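Side-chain contacts in putative acyl-CoA thioester hydrolase YbhC (Escherichia coli K-12, PDB 3GRH), which is a putative thioesterase of the outer membrane that neither binds pectin nor shows pectinesterase activity, although it belongs to the pectinesterase family: residues Ala227-Gly232 against Val256-Glu261; Ile392-Asn397 against Arg403-Asn408. One frame throughout, in Å; residues are numbered along the deposited sequence.

Interaction 1. Residues Ala227-Gly232 against Val256-Glu261; sequences ALRTDG and VQNRLE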
loop_
_atom_site.group_PDB
_atom_site.type_symbol
_atom_site.label_atom_id
_atom_site.label_comp_id
_atom_site.label_asym_id
_atom_site.label_seq_id
_atom_site.Cartn_x
_atom_site.Cartn_y
_atom_site.Cartn_z
ATOM N N ALA A 227 4.691 6.208 4.959
ATOM C CA ALA A 227 4.270 5.776 6.265
ATOM C C ALA A 227 4.630 4.307 6.435
ATOM O O ALA A 227 5.347 3.962 7.300
ATOM C CB ALA A 227 2.810 5.993 6.457
ATOM N N LEU A 228 4.089 3.446 5.577
ATOM C CA LEU A 228 4.271 1.973 5.677
ATOM C C LEU A 228 4.828 1.516 4.351
ATOM O O LEU A 228 4.215 1.705 3.347
ATOM C CB LEU A 228 2.949 1.311 5.907
ATOM C CG LEU A 228 3.006 -0.197 5.979
ATOM C CD1 LEU A 228 3.993 -0.812 6.936
ATOM C CD2 LEU A 228 1.563 -0.636 6.349
ATOM N N ARG A 229 5.943 0.796 4.401
ATOM C CA ARG A 229 6.490 0.066 3.271
ATOM C C ARG A 229 6.503 -1.397 3.586
ATOM O O ARG A 229 6.953 -1.793 4.674
ATOM C CB ARG A 229 7.872 0.505 3.021
ATOM C CG ARG A 229 8.599 -0.299 2.005
ATOM C CD ARG A 229 9.916 0.198 1.588
ATOM N NE ARG A 229 10.661 -0.784 0.790
ATOM C CZ ARG A 229 11.943 -0.634 0.487
ATOM N NH1 ARG A 229 12.607 0.465 0.838
ATOM N NH2 ARG A 229 12.558 -1.606 -0.128
ATOM N N THR A 230 5.988 -2.212 2.681
ATOM C CA THR A 230 6.011 -3.651 2.906
ATOM C C THR A 230 6.557 -4.338 1.665
ATOM O O THR A 230 6.158 -4.035 0.566
ATOM C CB THR A 230 4.688 -4.223 3.426
ATOM O OG1 THR A 230 4.778 -5.649 3.541
ATOM C CG2 THR A 230 3.548 -3.914 2.514
ATOM N N ASP A 231 7.526 -5.228 1.883
ATOM C CA ASP A 231 8.167 -5.991 0.772
ATOM C C ASP A 231 7.928 -7.501 0.911
ATOM O O ASP A 231 8.269 -8.264 -0.025
ATOM C CB ASP A 231 9.715 -5.787 0.793
ATOM C CG ASP A 231 10.178 -4.354 0.772
ATOM O OD1 ASP A 231 9.361 -3.454 0.465
ATOM O OD2 ASP A 231 11.412 -4.134 1.112
ATOM N N GLY A 232 7.342 -7.951 2.026
ATOM C CA GLY A 232 7.136 -9.359 2.289
ATOM C C GLY A 232 5.973 -9.957 1.514
ATOM O O GLY A 232 5.068 -9.268 1.068
ATOM N N VAL A 256 17.134 -8.096 -0.280
ATOM C CA VAL A 256 18.021 -7.392 0.648
ATOM C C VAL A 256 18.805 -6.187 0.085
ATOM O O VAL A 256 19.341 -5.380 0.847
ATOM C CB VAL A 256 19.012 -8.359 1.284
ATOM C CG1 VAL A 256 18.263 -9.355 2.144
ATOM C CG2 VAL A 256 19.869 -8.997 0.218
ATOM N N GLN A 257 18.832 -6.054 -1.239
ATOM C CA GLN A 257 19.435 -4.892 -1.909
ATOM C C GLN A 257 18.675 -3.546 -1.893
ATOM O O GLN A 257 19.196 -2.521 -2.353
ATOM C CB GLN A 257 19.664 -5.259 -3.375
ATOM C CG GLN A 257 20.692 -6.297 -3.613
ATOM C CD GLN A 257 21.139 -6.300 -5.072
ATOM O OE1 GLN A 257 22.005 -5.518 -5.473
ATOM N NE2 GLN A 257 20.542 -7.182 -5.871
ATOM N N ASN A 258 17.456 -3.528 -1.344
ATOM C CA ASN A 258 16.648 -2.309 -1.304
ATOM C C ASN A 258 16.476 -1.608 -2.648
ATOM O O ASN A 258 16.838 -0.453 -2.818
ATOM C CB ASN A 258 17.167 -1.351 -0.206
ATOM C CG ASN A 258 16.209 -0.264 0.121
ATOM O OD1 ASN A 258 15.057 -0.366 -0.162
ATOM N ND2 ASN A 258 16.703 0.801 0.759
ATOM N N ARG A 259 15.852 -2.301 -3.609
ATOM C CA ARG A 259 15.520 -1.716 -4.890
ATOM C C ARG A 259 14.491 -2.612 -5.518
ATOM O O ARG A 259 14.419 -3.815 -5.171
ATOM C CB ARG A 259 16.703 -1.675 -5.817
ATOM C CG ARG A 259 17.422 -2.953 -5.945
ATOM C CD ARG A 259 18.758 -2.719 -6.584
ATOM N NE ARG A 259 19.337 -3.953 -7.091
ATOM C CZ ARG A 259 20.534 -4.034 -7.671
ATOM N NH1 ARG A 259 21.299 -2.952 -7.814
ATOM N NH2 ARG A 259 20.972 -5.209 -8.113
ATOM N N LEU A 260 13.714 -2.045 -6.426
ATOM C CA LEU A 260 12.699 -2.849 -7.128
ATOM C C LEU A 260 13.419 -3.899 -7.981
ATOM O O LEU A 260 14.520 -3.667 -8.501
ATOM C CB LEU A 260 11.764 -1.985 -7.952
ATOM C CG LEU A 260 10.846 -1.128 -7.128
ATOM C CD1 LEU A 260 10.111 -0.081 -7.990
ATOM C CD2 LEU A 260 9.880 -1.997 -6.351
ATOM N N GLU A 261 12.797 -5.064 -8.062
ATOM C CA GLU A 261 13.348 -6.287 -8.682
ATOM C C GLU A 261 12.486 -6.692 -9.864
ATOM O O GLU A 261 11.365 -6.211 -10.022
ATOM C CB GLU A 261 13.258 -7.513 -7.708
ATOM C CG GLU A 261 14.232 -7.538 -6.578
ATOM C CD GLU A 261 14.275 -8.887 -5.821
ATOM O OE1 GLU A 261 13.494 -9.836 -6.126
ATOM O OE2 GLU A 261 15.130 -9.008 -4.900
#

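Interaction 2. Residues Ile392-Asn397 against Arg403-Asn408; sequences IQRNLN and RMWEYN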
loop_
_atom_site.group_PDB
_atom_site.type_symbol
_atom_site.label_atom_id
_atom_site.label_comp_id
_atom_site.label_asym_id
_atom_site.label_seq_id
_atom_site.Cartn_x
_atom_site.Cartn_y
_atom_site.Cartn_z
ATOM N N ILE A 392 -17.279 -7.613 -26.407
ATOM C CA ILE A 392 -16.112 -6.724 -26.329
ATOM C C ILE A 392 -14.903 -7.595 -26.306
ATOM O O ILE A 392 -14.888 -8.622 -25.593
ATOM C CB ILE A 392 -16.145 -5.863 -25.050
ATOM C CG1 ILE A 392 -17.266 -4.826 -25.185
ATOM C CG2 ILE A 392 -14.755 -5.193 -24.752
ATOM C CD1 ILE A 392 -17.856 -4.351 -23.857
ATOM N N GLN A 393 -13.929 -7.212 -27.124
ATOM C CA GLN A 393 -12.640 -7.852 -27.186
ATOM C C GLN A 393 -11.508 -6.863 -26.968
ATOM O O GLN A 393 -11.369 -5.876 -27.688
ATOM C CB GLN A 393 -12.464 -8.505 -28.535
ATOM C CG GLN A 393 -12.850 -9.943 -28.592
ATOM C CD GLN A 393 -12.791 -10.454 -30.008
ATOM O OE1 GLN A 393 -12.153 -9.835 -30.865
ATOM N NE2 GLN A 393 -13.464 -11.571 -30.277
ATOM N N ARG A 394 -10.659 -7.138 -25.993
ATOM C CA ARG A 394 -9.404 -6.414 -25.937
ATOM C C ARG A 394 -8.417 -7.184 -25.115
ATOM O O ARG A 394 -8.804 -7.986 -24.285
ATOM C CB ARG A 394 -9.611 -4.978 -25.475
ATOM C CG ARG A 394 -10.465 -4.936 -24.285
ATOM C CD ARG A 394 -10.729 -3.566 -23.657
ATOM N NE ARG A 394 -11.834 -3.843 -22.741
ATOM C CZ ARG A 394 -12.622 -2.959 -22.147
ATOM N NH1 ARG A 394 -12.403 -1.673 -22.202
ATOM N NH2 ARG A 394 -13.648 -3.381 -21.446
ATOM N N ASN A 395 -7.155 -7.021 -25.436
ATOM C CA ASN A 395 -6.101 -7.649 -24.651
ATOM C C ASN A 395 -5.845 -6.764 -23.441
ATOM O O ASN A 395 -5.311 -5.633 -23.556
ATOM C CB ASN A 395 -4.861 -7.788 -25.505
ATOM C CG ASN A 395 -3.638 -8.286 -24.743
ATOM O OD1 ASN A 395 -3.668 -8.541 -23.546
ATOM N ND2 ASN A 395 -2.490 -8.368 -25.487
ATOM N N LEU A 396 -6.198 -7.246 -22.265
ATOM C CA LEU A 396 -6.072 -6.461 -21.063
ATOM C C LEU A 396 -4.643 -6.216 -20.633
ATOM O O LEU A 396 -4.443 -5.454 -19.657
ATOM C CB LEU A 396 -6.829 -7.152 -19.922
ATOM C CG LEU A 396 -8.308 -7.331 -20.174
ATOM C CD1 LEU A 396 -8.943 -8.281 -19.118
ATOM C CD2 LEU A 396 -9.024 -5.941 -20.167
ATOM N N ASN A 397 -3.666 -6.853 -21.304
ATOM C CA ASN A 397 -2.269 -6.684 -20.949
ATOM C C ASN A 397 -1.466 -6.020 -22.063
ATOM O O ASN A 397 -0.242 -5.941 -21.986
ATOM C CB ASN A 397 -1.686 -8.005 -20.515
ATOM C CG ASN A 397 -2.365 -8.517 -19.271
ATOM O OD1 ASN A 397 -3.075 -9.570 -19.323
ATOM N ND2 ASN A 397 -2.267 -7.779 -18.185
ATOM N N ARG A 403 -3.391 -0.017 -17.985
ATOM C CA ARG A 403 -4.041 -1.162 -17.367
ATOM C C ARG A 403 -4.708 -0.753 -16.069
ATOM O O ARG A 403 -4.655 -1.431 -15.059
ATOM C CB ARG A 403 -2.991 -2.243 -17.096
ATOM C CG ARG A 403 -2.333 -2.769 -18.301
ATOM C CD ARG A 403 -1.668 -4.106 -18.066
ATOM N NE ARG A 403 -0.532 -3.964 -17.140
ATOM C CZ ARG A 403 0.171 -4.952 -16.647
ATOM N NH1 ARG A 403 -0.199 -6.161 -16.931
ATOM N NH2 ARG A 403 1.200 -4.720 -15.863
ATOM N N MET A 404 -5.458 0.333 -16.161
ATOM C CA MET A 404 -6.247 0.893 -15.062
ATOM C C MET A 404 -7.737 0.830 -15.436
ATOM O O MET A 404 -8.211 1.433 -16.415
ATOM C CB MET A 404 -5.661 2.302 -14.767
ATOM C CG MET A 404 -4.226 2.131 -14.570
ATOM S SD MET A 404 -3.238 3.439 -14.975
ATOM C CE MET A 404 -3.215 3.889 -13.328
ATOM N N TRP A 405 -8.460 0.056 -14.641
ATOM C CA TRP A 405 -9.820 -0.357 -14.958
ATOM C C TRP A 405 -10.818 -0.251 -13.815
ATOM O O TRP A 405 -10.403 -0.263 -12.664
ATOM C CB TRP A 405 -9.849 -1.834 -15.327
ATOM C CG TRP A 405 -8.760 -2.329 -16.231
ATOM C CD1 TRP A 405 -7.650 -2.902 -15.832
ATOM C CD2 TRP A 405 -8.693 -2.269 -17.679
ATOM N NE1 TRP A 405 -6.872 -3.276 -16.933
ATOM C CE2 TRP A 405 -7.469 -2.840 -18.066
ATOM C CE3 TRP A 405 -9.524 -1.767 -18.669
ATOM C CZ2 TRP A 405 -7.091 -2.963 -19.407
ATOM C CZ3 TRP A 405 -9.139 -1.884 -19.995
ATOM C CH2 TRP A 405 -7.979 -2.477 -20.364
ATOM N N GLU A 406 -12.107 -0.099 -14.175
ATOM C CA GLU A 406 -13.172 -0.069 -13.212
ATOM C C GLU A 406 -14.208 -1.068 -13.583
ATOM O O GLU A 406 -14.356 -1.417 -14.733
ATOM C CB GLU A 406 -13.811 1.267 -13.174
ATOM C CG GLU A 406 -12.937 2.329 -12.529
ATOM C CD GLU A 406 -13.632 3.593 -12.506
ATOM O OE1 GLU A 406 -14.563 3.868 -11.639
ATOM O OE2 GLU A 406 -13.352 4.290 -13.482
ATOM N N TYR A 407 -14.907 -1.567 -12.598
ATOM C CA TYR A 407 -16.073 -2.447 -12.774
ATOM C C TYR A 407 -17.115 -2.292 -11.669
ATOM O O TYR A 407 -16.781 -2.363 -10.486
ATOM C CB TYR A 407 -15.623 -3.896 -12.800
ATOM C CG TYR A 407 -16.729 -4.903 -12.949
ATOM C CD1 TYR A 407 -17.426 -5.011 -14.117
ATOM C CD2 TYR A 407 -17.042 -5.776 -11.900
ATOM C CE1 TYR A 407 -18.408 -5.941 -14.271
ATOM C CE2 TYR A 407 -18.063 -6.668 -12.034
ATOM C CZ TYR A 407 -18.704 -6.770 -13.241
ATOM O OH TYR A 407 -19.717 -7.696 -13.363
ATOM N N ASN A 408 -18.355 -1.958 -12.056
ATOM C CA ASN A 408 -19.469 -1.978 -11.076
ATOM C C ASN A 408 -19.292 -1.034 -9.864
ATOM O O ASN A 408 -19.657 -1.355 -8.734
ATOM C CB ASN A 408 -19.685 -3.405 -10.591
ATOM C CG ASN A 408 -21.053 -3.593 -10.015
ATOM O OD1 ASN A 408 -22.037 -3.054 -10.533
ATOM N ND2 ASN A 408 -21.151 -4.339 -8.909
HETATM O O HOH W 1 -4.914 -5.429 -16.890
#

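Interaction 1. Residues Ala227-Gly232 against Val256-Glu261
The guanidinium of Arg-229 meets Asn-258 and Asp-231 at its edges, and neither of its faces is used by these two partners. On the end-on edge, NH1 and NH2 both donate to the single acceptor Asn-258 OD1, each at 2.8 Å from it. The oxygen lies almost in the guanidinium plane. Sharing it between two N-H groups bends both bonds to 143°, and the amide is turned 25° from the guanidinium. Around the corner, Arg-229 NE forms a salt bridge with Asp-231 OD1 at 3.0 Å, on the syn lone pair of that oxygen, and NH2 adds a weak bond to OD2. An extended chain, with CG anti to the backbone N (chi1 172°), carries the charge from strand 228-230 to the loop. Two edges gripped in this way fix the rotation of the group. The carboxylate probably offsets the buried charge, while Asn-258 adds a neutral acceptor; Trp-197, Gln-199 and Thr-252, which hydrogen-bond to the carboxylate, form the second shell that positions it. An arginine on strand 228-230 thus ties the loop that follows strand 249-251 to a coil of the right-handed parallel beta-helix, the fold of the pectinesterase family.

Interaction 2. Residues Ile392-Asn397 against Arg403-Asn408
Leu-396 lies over one face of the Trp-405 indole, and this is the tight part of the contact. Its CD2 methyl sits 3.8 Å from the centroid of the six-membered ring, only 21° off the normal, a CH-pi contact; the same methyl carbon is 3.6 Å from Trp-405 CH2, toward the rim. The indole N-H is satisfied through water: Trp-405 NE1 donates to a molecule 2.9 Å away, which in turn donates to Leu-396 O. Strand 403-407 is the end strand of one parallel sheet of the beta-helix, hydrogen-bonded to strand 351-355, and the segment 392-397 packs against side chains that this strand presents. Arg-403 CD lies 3.5 Å from Leu-396 O, and a bend at chi3 (-67°) turns the guanidinium onward to the carbonyls of Asn-349 and Ile-317. An alanine in place of Arg-403 is likely to leave those two carbonyls without their donors and open a gap beside Leu-396 O. Packing is looser beyond the leucine. Arg-394 NH1 stands 3.9 Å from Trp-405 CZ3, at the edge of an indole set 75° to the guanidinium, and its charge is answered instead by Glu-44. On the solvent side, Asn-395 is exposed and spends its OD1 on an Asx turn, accepting from Asn-397 N at 2.8 Å.

In the fold
Followed from the N terminus, the chain completes interaction 1 well before it begins interaction 2, so the two lie in series and neither encloses nor crosses the other. Interaction 1 closes a loop of 23 intervening residues that runs through strands 235-238, 240-243 and 249-251, tying strand 228-230 to the loop leading to strand 267-271. Interaction 2 closes a far shorter turn of five residues, joining the segment after strand 391-393 to the end strand 403-407. Their centres are 28 Å apart and their nearest atoms about 12 Å, with no touch. One secures a loop midway along the beta-helix; the other fastens the C-terminal part to its last coil, where helix 42-45 from the N-terminal part also packs.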